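Local coordinates for protein fanconi-associated nuclease 1 homolog (Pseudomonas aeruginosa, PDB 5Y7Q) that belongs to the Fanconi-associated nuclease 1 family and combines helix-turn-helix, SAP and VRR-NUC domains in a single, largely helical chain, at residues D441-D446 with E517-N522; A74-A79 with L118-A123; E493-Q498 with I530-A535; L127-L132 with Q143-H148. All coordinates share one frame; numbering follows the deposited sequence.

Along the chain, contact 2 comes first and is followed directly by contact 4, whereas contacts 3 and 1 interlock later in the sequence, their segments alternating. Contact 2 belongs to the helix-turn-helix region and contact 4 to the SAP region; their segments adjoin in the sequence and their centres lie about 30 Å apart. Contact 3 packs a helix on the mixed sheet of the VRR-NUC region, and contact 1 joins helix 519-522 of that region to an earlier loop, about 29 Å from contact 3 between centres. The two pairs lie on opposite sides of the chain's centre, contacts 3 and 4 being about 64 Å apart between centres, so each contact joins neighbouring elements within its own part of an extended chain.

Contact 1 of 4, residues D441-D446 with E517-N522; sequences DLHSAD and EDIPGN
The loop 441-446 passes the short helix 519-522 with His443 and Ile519 at closest backbone approach, their CA atoms 7.0 Å apart, and the gap is bridged by side chains with no hydrogen bond between the segments. The apolar half of the contact is made by methyl groups. Leu442 holds its CG anti to the backbone N (chi1 176°), which carries CD1 across to Ile519 CD1 at 3.7 Å; the two side chains cross at about a right angle, and both residues are buried, as suits branched aliphatic groups. The outer half belongs to the imidazole of His443 and the ring of Pro520. They slide past each other in opposite directions, with Pro520 CD in the plane of the imidazole, at its edge, 3.4 Å from His443 ND1. Pro520 CB lies 3.5 Å from His443 CE1, and Ile519 CG2 approaches the same carbon obliquely at 3.8 Å. Proline suits the first turn of a helix, where its nitrogen needs no partner. Asp518, directly before helix 519-522, is its N-cap: Gly521 N donates to Asp518 OD1 over 3.2 Å, meeting the oxygen from above the carboxylate plane. Around this patch, Leu442 also packs on Phe447 of helix 447-450, and Ile519 on Phe485. At the end of helix 519-522, Asn522 touches Arg557 and Trp558, so the short helix touches both helix 553-564 and the loop.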
loop_
_atom_site.group_PDB
_atom_site.type_symbol
_atom_site.label_atom_id
_atom_site.label_comp_id
_atom_site.label_asym_id
_atom_site.label_seq_id
_atom_site.Cartn_x
_atom_site.Cartn_y
_atom_site.Cartn_z
ATOM N N ASP A 441 -11.070 8.863 3.419
ATOM C CA ASP A 441 -11.311 8.722 4.849
ATOM C C ASP A 441 -11.555 7.275 5.281
ATOM O O ASP A 441 -11.858 7.045 6.456
ATOM C CB ASP A 441 -12.480 9.614 5.300
ATOM C CG ASP A 441 -13.782 9.320 4.570
ATOM O OD1 ASP A 441 -13.758 9.174 3.334
ATOM O OD2 ASP A 441 -14.840 9.253 5.234
ATOM N N LEU A 442 -11.409 6.301 4.369
ATOM C CA LEU A 442 -11.771 4.912 4.665
ATOM C C LEU A 442 -11.206 4.415 5.988
ATOM O O LEU A 442 -11.855 3.611 6.672
ATOM C CB LEU A 442 -11.294 3.984 3.542
ATOM C CG LEU A 442 -11.510 2.484 3.741
ATOM C CD1 LEU A 442 -12.992 2.153 3.848
ATOM C CD2 LEU A 442 -10.874 1.687 2.624
ATOM N N HIS A 443 -9.998 4.854 6.361
ATOM C CA HIS A 443 -9.389 4.433 7.617
ATOM C C HIS A 443 -9.547 5.446 8.745
ATOM O O HIS A 443 -9.048 5.202 9.850
ATOM C CB HIS A 443 -7.922 4.072 7.390
ATOM C CG HIS A 443 -7.750 2.795 6.624
ATOM N ND1 HIS A 443 -8.147 1.571 7.125
ATOM C CD2 HIS A 443 -7.278 2.554 5.377
ATOM C CE1 HIS A 443 -7.902 0.629 6.229
ATOM N NE2 HIS A 443 -7.376 1.199 5.160
ATOM N N SER A 444 -10.257 6.552 8.513
ATOM C CA SER A 444 -10.552 7.513 9.570
ATOM C C SER A 444 -11.498 6.908 10.618
ATOM O O SER A 444 -12.193 5.912 10.382
ATOM C CB SER A 444 -11.158 8.788 8.979
ATOM O OG SER A 444 -11.007 9.896 9.858
ATOM N N ALA A 445 -11.506 7.528 11.802
ATOM C CA ALA A 445 -12.260 6.977 12.923
ATOM C C ALA A 445 -13.769 7.137 12.727
ATOM O O ALA A 445 -14.545 6.232 13.060
ATOM C CB ALA A 445 -11.806 7.645 14.219
ATOM N N ASP A 446 -14.206 8.286 12.218
ATOM C CA ASP A 446 -15.620 8.564 11.998
ATOM C C ASP A 446 -16.073 8.262 10.565
ATOM O O ASP A 446 -17.100 8.785 10.126
ATOM C CB ASP A 446 -15.969 9.996 12.416
ATOM C CG ASP A 446 -15.221 11.037 11.638
ATOM O OD1 ASP A 446 -14.293 10.672 10.886
ATOM O OD2 ASP A 446 -15.566 12.229 11.797
ATOM N N GLU A 517 -16.363 -2.007 12.466
ATOM C CA GLU A 517 -15.881 -1.508 13.755
ATOM C C GLU A 517 -14.409 -1.114 13.676
ATOM O O GLU A 517 -14.040 0.013 14.029
ATOM C CB GLU A 517 -16.124 -2.549 14.855
ATOM C CG GLU A 517 -17.543 -2.535 15.441
ATOM C CD GLU A 517 -17.736 -1.484 16.545
ATOM O OE1 GLU A 517 -17.612 -1.839 17.743
ATOM O OE2 GLU A 517 -18.007 -0.301 16.220
ATOM N N ASP A 518 -13.548 -2.029 13.234
ATOM C CA ASP A 518 -12.162 -1.707 12.900
ATOM C C ASP A 518 -11.885 -2.313 11.532
ATOM O O ASP A 518 -11.546 -3.491 11.438
ATOM C CB ASP A 518 -11.212 -2.267 13.963
ATOM C CG ASP A 518 -9.736 -1.964 13.684
ATOM O OD1 ASP A 518 -9.415 -1.430 12.600
ATOM O OD2 ASP A 518 -8.892 -2.275 14.564
ATOM N N ILE A 519 -11.887 -1.497 10.490
ATOM C CA ILE A 519 -11.649 -2.006 9.140
ATOM C C ILE A 519 -10.236 -2.569 8.996
ATOM O O ILE A 519 -10.094 -3.732 8.597
ATOM C CB ILE A 519 -11.945 -0.925 8.085
ATOM C CG1 ILE A 519 -13.454 -0.805 7.883
ATOM C CG2 ILE A 519 -11.223 -1.229 6.785
ATOM C CD1 ILE A 519 -13.854 0.126 6.783
ATOM N N PRO A 520 -9.165 -1.822 9.285
ATOM C CA PRO A 520 -7.831 -2.329 8.924
ATOM C C PRO A 520 -7.366 -3.517 9.741
ATOM O O PRO A 520 -6.499 -4.257 9.262
ATOM C CB PRO A 520 -6.915 -1.117 9.140
ATOM C CG PRO A 520 -7.654 -0.227 10.039
ATOM C CD PRO A 520 -9.095 -0.417 9.731
ATOM N N GLY A 521 -7.886 -3.724 10.948
ATOM C CA GLY A 521 -7.419 -4.832 11.765
ATOM C C GLY A 521 -8.235 -6.089 11.571
ATOM O O GLY A 521 -7.797 -7.196 11.908
ATOM N N ASN A 522 -9.463 -5.914 11.094
ATOM C CA ASN A 522 -10.399 -7.012 10.905
ATOM C C ASN A 522 -10.624 -7.452 9.463
ATOM O O ASN A 522 -11.404 -8.375 9.238
ATOM C CB ASN A 522 -11.722 -6.642 11.561
ATOM C CG ASN A 522 -11.569 -6.486 13.059
ATOM O OD1 ASN A 522 -10.782 -7.208 13.672
ATOM N ND2 ASN A 522 -12.283 -5.528 13.653
#

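Contact 2 of 4, residues A74-A79 with L118-A123; sequences AELPEA and LGWVDA
Van der Waals packing between Leu76, Leu118 and Trp120 makes up the whole interaction between the two segments. Leu76, in the short turn between helices 64-75 and 78-89, holds its CG anti to the carbonyl carbon (chi1 -77°), which sends its two methyls toward 118-123, one to each partner. CD2 reaches Leu118 CD1 tip to tip at 4.1 Å, while CD1 comes obliquely to the six-membered ring of the indole, 4.0 Å from Trp120 CZ3. Within 118-123 a methyl lies on an aromatic face: Leu118 CD1 sits 3.8 Å above the plane of the Trp120 ring, offset toward the rim, so leucine and indole meet Leu76 as one apolar surface. The backbone contribution is conformational. Gly119, the first residue after helix 108-118, takes a positive phi of 78°, at which a CB would press on the preceding carbonyl O, and the chain then turns into strand 121-123. Beyond the segments, the Trp120 ring also meets Phe69, and Leu76 rests on Pro114 and Leu115. The chemistry is wholly hydrophobic and modest in area, 88 Å² over both sides, and it lies at the surface, with Leu118 exposed. Without a directional bond, the fit depends on the shapes of the leucines and the indole.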
loop_
_atom_site.group_PDB
_atom_site.type_symbol
_atom_site.label_atom_id
_atom_site.label_comp_id
_atom_site.label_asym_id
_atom_site.label_seq_id
_atom_site.Cartn_x
_atom_site.Cartn_y
_atom_site.Cartn_z
ATOM N N ALA A 74 2.620 26.514 -20.906
ATOM C CA ALA A 74 1.625 26.874 -21.916
ATOM C C ALA A 74 2.239 27.626 -23.102
ATOM O O ALA A 74 1.725 27.546 -24.228
ATOM C CB ALA A 74 0.521 27.714 -21.285
ATOM N N GLU A 75 3.328 28.361 -22.880
ATOM C CA GLU A 75 3.952 29.047 -24.011
ATOM C C GLU A 75 4.746 28.125 -24.941
ATOM O O GLU A 75 5.067 28.527 -26.058
ATOM C CB GLU A 75 4.874 30.162 -23.507
ATOM C CG GLU A 75 4.210 31.096 -22.515
ATOM C CD GLU A 75 2.869 31.597 -23.005
ATOM O OE1 GLU A 75 2.795 32.065 -24.165
ATOM O OE2 GLU A 75 1.886 31.505 -22.232
ATOM N N LEU A 76 5.071 26.913 -24.527
ATOM C CA LEU A 76 5.982 26.094 -25.311
ATOM C C LEU A 76 5.329 25.597 -26.598
ATOM O O LEU A 76 4.127 25.323 -26.629
ATOM C CB LEU A 76 6.451 24.897 -24.501
ATOM C CG LEU A 76 7.518 25.288 -23.497
ATOM C CD1 LEU A 76 7.612 24.205 -22.448
ATOM C CD2 LEU A 76 8.828 25.530 -24.242
ATOM N N PRO A 77 6.108 25.465 -27.668
ATOM C CA PRO A 77 5.615 24.761 -28.853
ATOM C C PRO A 77 5.307 23.315 -28.512
ATOM O O PRO A 77 5.914 22.733 -27.611
ATOM C CB PRO A 77 6.783 24.867 -29.839
ATOM C CG PRO A 77 7.986 25.083 -28.973
ATOM C CD PRO A 77 7.498 25.918 -27.834
ATOM N N GLU A 78 4.368 22.733 -29.261
ATOM C CA GLU A 78 3.826 21.427 -28.901
ATOM C C GLU A 78 4.928 20.394 -28.711
ATOM O O GLU A 78 4.928 19.652 -27.723
ATOM C CB GLU A 78 2.832 20.954 -29.962
ATOM C CG GLU A 78 1.788 19.953 -29.446
ATOM C CD GLU A 78 0.559 19.869 -30.350
ATOM O OE1 GLU A 78 0.732 19.754 -31.586
ATOM O OE2 GLU A 78 -0.577 19.938 -29.824
ATOM N N ALA A 79 5.898 20.349 -29.630
ATOM C CA ALA A 79 6.918 19.306 -29.561
ATOM C C ALA A 79 7.769 19.426 -28.299
ATOM O O ALA A 79 8.188 18.411 -27.725
ATOM C CB ALA A 79 7.797 19.339 -30.804
ATOM N N LEU A 118 14.771 27.775 -20.780
ATOM C CA LEU A 118 14.117 27.964 -19.492
ATOM C C LEU A 118 14.891 27.362 -18.326
ATOM O O LEU A 118 14.520 27.592 -17.167
ATOM C CB LEU A 118 12.730 27.326 -19.516
ATOM C CG LEU A 118 11.625 27.972 -20.336
ATOM C CD1 LEU A 118 10.615 26.901 -20.781
ATOM C CD2 LEU A 118 10.960 29.059 -19.515
ATOM N N GLY A 119 15.923 26.567 -18.595
ATOM C CA GLY A 119 16.623 25.879 -17.540
ATOM C C GLY A 119 15.921 24.648 -16.994
ATOM O O GLY A 119 16.443 24.016 -16.064
ATOM N N TRP A 120 14.760 24.283 -17.537
ATOM C CA TRP A 120 14.128 23.048 -17.102
ATOM C C TRP A 120 14.875 21.814 -17.589
ATOM O O TRP A 120 14.603 20.714 -17.102
ATOM C CB TRP A 120 12.682 22.998 -17.582
ATOM C CG TRP A 120 11.848 24.100 -17.036
ATOM C CD1 TRP A 120 12.171 24.964 -16.026
ATOM C CD2 TRP A 120 10.545 24.466 -17.475
ATOM N NE1 TRP A 120 11.138 25.845 -15.806
ATOM C CE2 TRP A 120 10.128 25.559 -16.684
ATOM C CE3 TRP A 120 9.678 23.964 -18.449
ATOM C CZ2 TRP A 120 8.894 26.165 -16.847
ATOM C CZ3 TRP A 120 8.454 24.559 -18.602
ATOM C CH2 TRP A 120 8.070 25.654 -17.808
ATOM N N VAL A 121 15.790 21.963 -18.542
ATOM C CA VAL A 121 16.695 20.893 -18.938
ATOM C C VAL A 121 18.081 21.505 -19.062
ATOM O O VAL A 121 18.237 22.558 -19.684
ATOM C CB VAL A 121 16.263 20.227 -20.262
ATOM C CG1 VAL A 121 17.303 19.222 -20.737
ATOM C CG2 VAL A 121 14.904 19.538 -20.127
ATOM N N ASP A 122 19.059 20.895 -18.388
ATOM C CA ASP A 122 20.486 21.136 -18.585
ATOM C C ASP A 122 20.962 20.292 -19.761
ATOM O O ASP A 122 20.715 19.080 -19.788
ATOM C CB ASP A 122 21.281 20.717 -17.336
ATOM C CG ASP A 122 21.684 21.877 -16.429
ATOM O OD1 ASP A 122 22.048 22.966 -16.948
ATOM O OD2 ASP A 122 21.680 21.668 -15.183
ATOM N N ALA A 123 21.597 20.921 -20.757
ATOM C CA ALA A 123 22.557 20.140 -21.525
ATOM C C ALA A 123 23.877 20.146 -20.782
ATOM O O ALA A 123 24.120 21.006 -19.933
ATOM C CB ALA A 123 22.716 20.651 -22.943
#

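Contact 3 of 4, residues E493-Q498 with I530-A535; sequences EELLEQ and IQFWPA
Gln498 and Phe532 form the middle of this helix-on-strand contact, and the glutamine can be followed outward from the helix. Its CB lies 4.0 Å from Phe532 CD2, so the aliphatic base of the side chain already packs on the ring. CG stands anti to the carbonyl carbon (chi1 -59°), and from there the chain runs out extended to the amide, crossing the phenylalanine obliquely. At the tip, OE1 also lies 4.0 Å from Phe532 CD2, the amide and ring planes being 61° apart; its polar demand is met by a hydrogen bond to His404 NE2. NE2 looks the other way, with Pro534 CG at 4.5 Å. Glutamine suits this partly exposed place because its CB can pack on an aromatic ring while its amide reaches a polar partner. The backbone O of Gln498 sits over one face of the Phe532 ring, 4.2 Å above the plane and offset toward the rim. One turn earlier, the buried Leu495 crosses the phenylalanine at about a right angle and places CD1 at the ring edge, 3.7 Å from Phe532 CE2. Phe532 belongs to strand 529-533 of the five-stranded mixed sheet, and its ring also touches His404 and Tyr539 from the two antiparallel neighbours. Helix 493-502 thus packs on the sheet at strand 529-533, flanked by 402-405 and 538-545.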
loop_
_atom_site.group_PDB
_atom_site.type_symbol
_atom_site.label_atom_id
_atom_site.label_comp_id
_atom_site.label_asym_id
_atom_site.label_seq_id
_atom_site.Cartn_x
_atom_site.Cartn_y
_atom_site.Cartn_z
ATOM N N GLU A 493 -19.786 -16.438 -10.438
ATOM C CA GLU A 493 -21.225 -16.410 -10.208
ATOM C C GLU A 493 -21.656 -17.560 -9.301
ATOM O O GLU A 493 -22.495 -17.371 -8.411
ATOM C CB GLU A 493 -21.979 -16.427 -11.528
ATOM C CG GLU A 493 -22.944 -15.274 -11.662
ATOM C CD GLU A 493 -23.805 -15.423 -12.889
ATOM O OE1 GLU A 493 -23.281 -15.945 -13.899
ATOM O OE2 GLU A 493 -25.002 -15.053 -12.839
ATOM N N GLU A 494 -21.032 -18.739 -9.455
ATOM C CA GLU A 494 -21.455 -19.903 -8.676
ATOM C C GLU A 494 -21.130 -19.730 -7.196
ATOM O O GLU A 494 -21.979 -19.970 -6.329
ATOM C CB GLU A 494 -20.821 -21.182 -9.230
ATOM C CG GLU A 494 -20.848 -21.298 -10.761
ATOM C CD GLU A 494 -22.237 -21.575 -11.353
ATOM O OE1 GLU A 494 -23.214 -21.746 -10.585
ATOM O OE2 GLU A 494 -22.347 -21.633 -12.602
ATOM N N LEU A 495 -19.918 -19.295 -6.873
ATOM C CA LEU A 495 -19.618 -19.063 -5.463
ATOM C C LEU A 495 -20.496 -17.956 -4.879
ATOM O O LEU A 495 -20.840 -17.996 -3.691
ATOM C CB LEU A 495 -18.128 -18.744 -5.277
ATOM C CG LEU A 495 -17.791 -18.138 -3.914
ATOM C CD1 LEU A 495 -18.063 -19.105 -2.763
ATOM C CD2 LEU A 495 -16.387 -17.619 -3.864
ATOM N N LEU A 496 -20.895 -16.981 -5.698
ATOM C CA LEU A 496 -21.819 -15.951 -5.229
ATOM C C LEU A 496 -23.173 -16.550 -4.880
ATOM O O LEU A 496 -23.747 -16.239 -3.832
ATOM C CB LEU A 496 -21.999 -14.874 -6.291
ATOM C CG LEU A 496 -22.850 -13.710 -5.791
ATOM C CD1 LEU A 496 -22.190 -13.101 -4.561
ATOM C CD2 LEU A 496 -23.036 -12.670 -6.892
ATOM N N GLU A 497 -23.714 -17.387 -5.763
ATOM C CA GLU A 497 -25.066 -17.887 -5.559
ATOM C C GLU A 497 -25.106 -18.830 -4.359
ATOM O O GLU A 497 -25.955 -18.688 -3.463
ATOM C CB GLU A 497 -25.569 -18.561 -6.840
ATOM C CG GLU A 497 -26.893 -17.992 -7.415
ATOM C CD GLU A 497 -26.911 -16.457 -7.571
ATOM O OE1 GLU A 497 -27.591 -15.782 -6.762
ATOM O OE2 GLU A 497 -26.258 -15.926 -8.502
ATOM N N GLN A 498 -24.145 -19.760 -4.290
ATOM C CA GLN A 498 -24.048 -20.621 -3.113
ATOM C C GLN A 498 -23.865 -19.803 -1.839
ATOM O O GLN A 498 -24.538 -20.055 -0.835
ATOM C CB GLN A 498 -22.917 -21.631 -3.289
ATOM C CG GLN A 498 -23.127 -22.498 -4.514
ATOM C CD GLN A 498 -22.034 -23.520 -4.718
ATOM O OE1 GLN A 498 -20.914 -23.345 -4.252
ATOM N NE2 GLN A 498 -22.363 -24.606 -5.415
ATOM N N ILE A 530 -14.123 -22.364 2.732
ATOM C CA ILE A 530 -15.523 -22.403 3.095
ATOM C C ILE A 530 -16.193 -23.517 2.277
ATOM O O ILE A 530 -15.966 -23.646 1.068
ATOM C CB ILE A 530 -16.166 -21.018 2.869
ATOM C CG1 ILE A 530 -17.608 -21.003 3.425
ATOM C CG2 ILE A 530 -16.042 -20.603 1.363
ATOM C CD1 ILE A 530 -18.231 -19.604 3.645
ATOM N N GLN A 531 -16.976 -24.359 2.931
ATOM C CA GLN A 531 -17.660 -25.415 2.211
ATOM C C GLN A 531 -19.166 -25.263 2.380
ATOM O O GLN A 531 -19.658 -24.866 3.446
ATOM C CB GLN A 531 -17.194 -26.824 2.631
ATOM C CG GLN A 531 -16.633 -26.988 4.019
ATOM C CD GLN A 531 -16.608 -28.459 4.436
ATOM O OE1 GLN A 531 -16.835 -29.352 3.609
ATOM N NE2 GLN A 531 -16.354 -28.717 5.718
ATOM N N PHE A 532 -19.875 -25.554 1.295
ATOM C CA PHE A 532 -21.309 -25.406 1.204
ATOM C C PHE A 532 -21.930 -26.757 0.901
ATOM O O PHE A 532 -21.386 -27.561 0.129
ATOM C CB PHE A 532 -21.704 -24.401 0.115
ATOM C CG PHE A 532 -21.202 -23.000 0.364
ATOM C CD1 PHE A 532 -21.710 -22.238 1.408
ATOM C CD2 PHE A 532 -20.226 -22.439 -0.456
ATOM C CE1 PHE A 532 -21.246 -20.951 1.632
ATOM C CE2 PHE A 532 -19.766 -21.162 -0.237
ATOM C CZ PHE A 532 -20.267 -20.416 0.799
ATOM N N TRP A 533 -23.077 -26.987 1.521
ATOM C CA TRP A 533 -23.953 -28.103 1.197
ATOM C C TRP A 533 -25.239 -27.429 0.736
ATOM O O TRP A 533 -26.091 -27.059 1.569
ATOM C CB TRP A 533 -24.168 -29.013 2.401
ATOM C CG TRP A 533 -22.935 -29.747 2.945
ATOM C CD1 TRP A 533 -22.507 -31.005 2.600
ATOM C CD2 TRP A 533 -22.027 -29.288 3.967
ATOM N NE1 TRP A 533 -21.392 -31.350 3.331
ATOM C CE2 TRP A 533 -21.079 -30.322 4.183
ATOM C CE3 TRP A 533 -21.915 -28.103 4.712
ATOM C CZ2 TRP A 533 -20.030 -30.202 5.110
ATOM C CZ3 TRP A 533 -20.868 -27.989 5.637
ATOM C CH2 TRP A 533 -19.944 -29.033 5.825
ATOM N N PRO A 534 -25.362 -27.142 -0.567
ATOM C CA PRO A 534 -26.533 -26.388 -1.059
ATOM C C PRO A 534 -27.851 -27.095 -0.876
ATOM O O PRO A 534 -28.886 -26.425 -0.943
ATOM C CB PRO A 534 -26.227 -26.177 -2.552
ATOM C CG PRO A 534 -25.090 -27.098 -2.870
ATOM C CD PRO A 534 -24.308 -27.244 -1.591
ATOM N N ALA A 535 -27.850 -28.414 -0.659
ATOM C CA ALA A 535 -29.100 -29.142 -0.440
ATOM C C ALA A 535 -29.813 -28.649 0.813
ATOM O O ALA A 535 -31.009 -28.329 0.782
ATOM C CB ALA A 535 -28.828 -30.646 -0.336
#

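Contact 4 of 4, residues L127-L132 with Q143-H148; sequences LELAQL and QLFRDH
Leu129 and Leu132 both hold CG anti to the backbone N (chi1 178° in each), while Phe145 turns its CG beside its own N (chi1 -55°), and these settings bring two leucine methyls to the far end of one aromatic ring. Leu132 comes from the opposite direction and places CD2 in the ring plane, at the edge, 4.0 Å from Phe145 CZ. Leu129 slides past the ring and sets CD1 4.2 Å from the same CZ, at an oblique position. All three are buried, and large apolar residues suit the place because the phenylalanine ring and the leucine side chains reach in from both backbones and meet in the gap. Leu144 covers one face of the ring, its CG 3.9 Å above the centre. Local bonds shape both segments: Glu128 N donates to Gln131 OE1 at 2.8 Å, from above the carbonyl plane, at the start of helix 129-135. Past helix 138-144, Arg146 NE uses a lone pair of Gln143 O at 2.8 Å. Phe167 meets the Phe145 ring edge-to-face, and Leu163 of helix 156-163 touches Phe145 as well. Leu129 also packs on Leu160 of that helix and Leu132 on Trp176 of helix 173-176, so the contact lies among the short helices of the SAP region.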
loop_
_atom_site.group_PDB
_atom_site.type_symbol
_atom_site.label_atom_id
_atom_site.label_comp_id
_atom_site.label_asym_id
_atom_site.label_seq_id
_atom_site.Cartn_x
_atom_site.Cartn_y
_atom_site.Cartn_z
ATOM N N LEU A 127 28.314 15.051 -13.803
ATOM C CA LEU A 127 27.993 13.655 -13.551
ATOM C C LEU A 127 28.936 13.070 -12.509
ATOM O O LEU A 127 30.161 13.218 -12.616
ATOM C CB LEU A 127 28.050 12.853 -14.854
ATOM C CG LEU A 127 27.013 13.279 -15.911
ATOM C CD1 LEU A 127 27.334 12.765 -17.324
ATOM C CD2 LEU A 127 25.610 12.833 -15.488
ATOM N N GLU A 128 28.352 12.449 -11.483
ATOM C CA GLU A 128 29.069 11.490 -10.659
ATOM C C GLU A 128 29.336 10.229 -11.473
ATOM O O GLU A 128 28.592 9.892 -12.403
ATOM C CB GLU A 128 28.275 11.162 -9.398
ATOM C CG GLU A 128 28.241 12.298 -8.395
ATOM C CD GLU A 128 29.594 12.522 -7.718
ATOM O OE1 GLU A 128 30.344 11.530 -7.548
ATOM O OE2 GLU A 128 29.911 13.683 -7.356
ATOM N N LEU A 129 30.426 9.543 -11.123
ATOM C CA LEU A 129 30.837 8.362 -11.869
ATOM C C LEU A 129 29.699 7.367 -12.003
ATOM O O LEU A 129 29.525 6.748 -13.061
ATOM C CB LEU A 129 32.020 7.715 -11.174
ATOM C CG LEU A 129 32.587 6.434 -11.767
ATOM C CD1 LEU A 129 32.798 6.507 -13.273
ATOM C CD2 LEU A 129 33.888 6.221 -11.054
ATOM N N ALA A 130 28.902 7.215 -10.942
ATOM C CA ALA A 130 27.761 6.302 -10.983
ATOM C C ALA A 130 26.754 6.717 -12.049
ATOM O O ALA A 130 26.191 5.863 -12.748
ATOM C CB ALA A 130 27.098 6.248 -9.612
ATOM N N GLN A 131 26.519 8.032 -12.194
ATOM C CA GLN A 131 25.561 8.507 -13.189
ATOM C C GLN A 131 26.100 8.302 -14.594
ATOM O O GLN A 131 25.356 7.924 -15.512
ATOM C CB GLN A 131 25.237 9.979 -12.958
ATOM C CG GLN A 131 25.265 10.445 -11.508
ATOM C CD GLN A 131 24.907 11.926 -11.378
ATOM O OE1 GLN A 131 25.637 12.712 -10.775
ATOM N NE2 GLN A 131 23.790 12.307 -11.954
ATOM N N LEU A 132 27.396 8.561 -14.769
ATOM C CA LEU A 132 28.083 8.194 -16.000
ATOM C C LEU A 132 27.859 6.729 -16.316
ATOM O O LEU A 132 27.647 6.359 -17.474
ATOM C CB LEU A 132 29.575 8.482 -15.865
ATOM C CG LEU A 132 30.433 8.094 -17.058
ATOM C CD1 LEU A 132 30.022 8.927 -18.239
ATOM C CD2 LEU A 132 31.911 8.298 -16.748
ATOM N N GLN A 143 36.142 0.230 -22.583
ATOM C CA GLN A 143 37.153 0.855 -23.426
ATOM C C GLN A 143 37.648 2.170 -22.831
ATOM O O GLN A 143 38.847 2.467 -22.880
ATOM C CB GLN A 143 36.577 1.084 -24.823
ATOM C CG GLN A 143 37.558 1.691 -25.800
ATOM C CD GLN A 143 36.887 2.183 -27.064
ATOM O OE1 GLN A 143 35.657 2.310 -27.121
ATOM N NE2 GLN A 143 37.693 2.462 -28.092
ATOM N N LEU A 144 36.740 2.964 -22.263
ATOM C CA LEU A 144 37.094 4.295 -21.782
ATOM C C LEU A 144 38.203 4.230 -20.740
ATOM O O LEU A 144 39.252 4.871 -20.882
ATOM C CB LEU A 144 35.859 4.987 -21.206
ATOM C CG LEU A 144 36.136 6.362 -20.577
ATOM C CD1 LEU A 144 37.009 7.249 -21.484
ATOM C CD2 LEU A 144 34.839 7.077 -20.248
ATOM N N PHE A 145 37.981 3.460 -19.685
ATOM C CA PHE A 145 38.912 3.309 -18.580
ATOM C C PHE A 145 39.886 2.158 -18.776
ATOM O O PHE A 145 40.478 1.703 -17.792
ATOM C CB PHE A 145 38.147 3.151 -17.276
ATOM C CG PHE A 145 37.180 4.258 -17.026
ATOM C CD1 PHE A 145 35.813 4.037 -17.129
ATOM C CD2 PHE A 145 37.635 5.531 -16.717
ATOM C CE1 PHE A 145 34.898 5.066 -16.900
ATOM C CE2 PHE A 145 36.732 6.565 -16.492
ATOM C CZ PHE A 145 35.357 6.329 -16.583
ATOM N N ARG A 146 39.995 1.626 -20.001
ATOM C CA ARG A 146 40.784 0.420 -20.245
ATOM C C ARG A 146 42.172 0.480 -19.612
ATOM O O ARG A 146 42.686 -0.551 -19.164
ATOM C CB ARG A 146 40.902 0.163 -21.755
ATOM C CG ARG A 146 42.219 0.606 -22.408
ATOM C CD ARG A 146 42.072 1.943 -23.115
ATOM N NE ARG A 146 41.205 1.822 -24.282
ATOM C CZ ARG A 146 41.639 1.613 -25.520
ATOM N NH1 ARG A 146 42.942 1.513 -25.768
ATOM N NH2 ARG A 146 40.767 1.508 -26.514
ATOM N N ASP A 147 42.783 1.668 -19.536
ATOM C CA ASP A 147 44.136 1.770 -18.995
ATOM C C ASP A 147 44.176 1.642 -17.471
ATOM O O ASP A 147 45.253 1.393 -16.910
ATOM C CB ASP A 147 44.787 3.090 -19.444
ATOM C CG ASP A 147 44.923 3.203 -20.973
ATOM O OD1 ASP A 147 45.222 2.185 -21.637
ATOM O OD2 ASP A 147 44.732 4.315 -21.514
ATOM N N HIS A 148 43.042 1.822 -16.792
ATOM C CA HIS A 148 42.913 1.521 -15.371
ATOM C C HIS A 148 42.277 0.158 -15.094
ATOM O O HIS A 148 42.044 -0.171 -13.925
ATOM C CB HIS A 148 42.101 2.605 -14.658
ATOM C CG HIS A 148 42.581 4.001 -14.915
ATOM N ND1 HIS A 148 42.339 4.668 -16.099
ATOM C CD2 HIS A 148 43.266 4.868 -14.130
ATOM C CE1 HIS A 148 42.865 5.880 -16.037
ATOM N NE2 HIS A 148 43.433 6.027 -14.853
#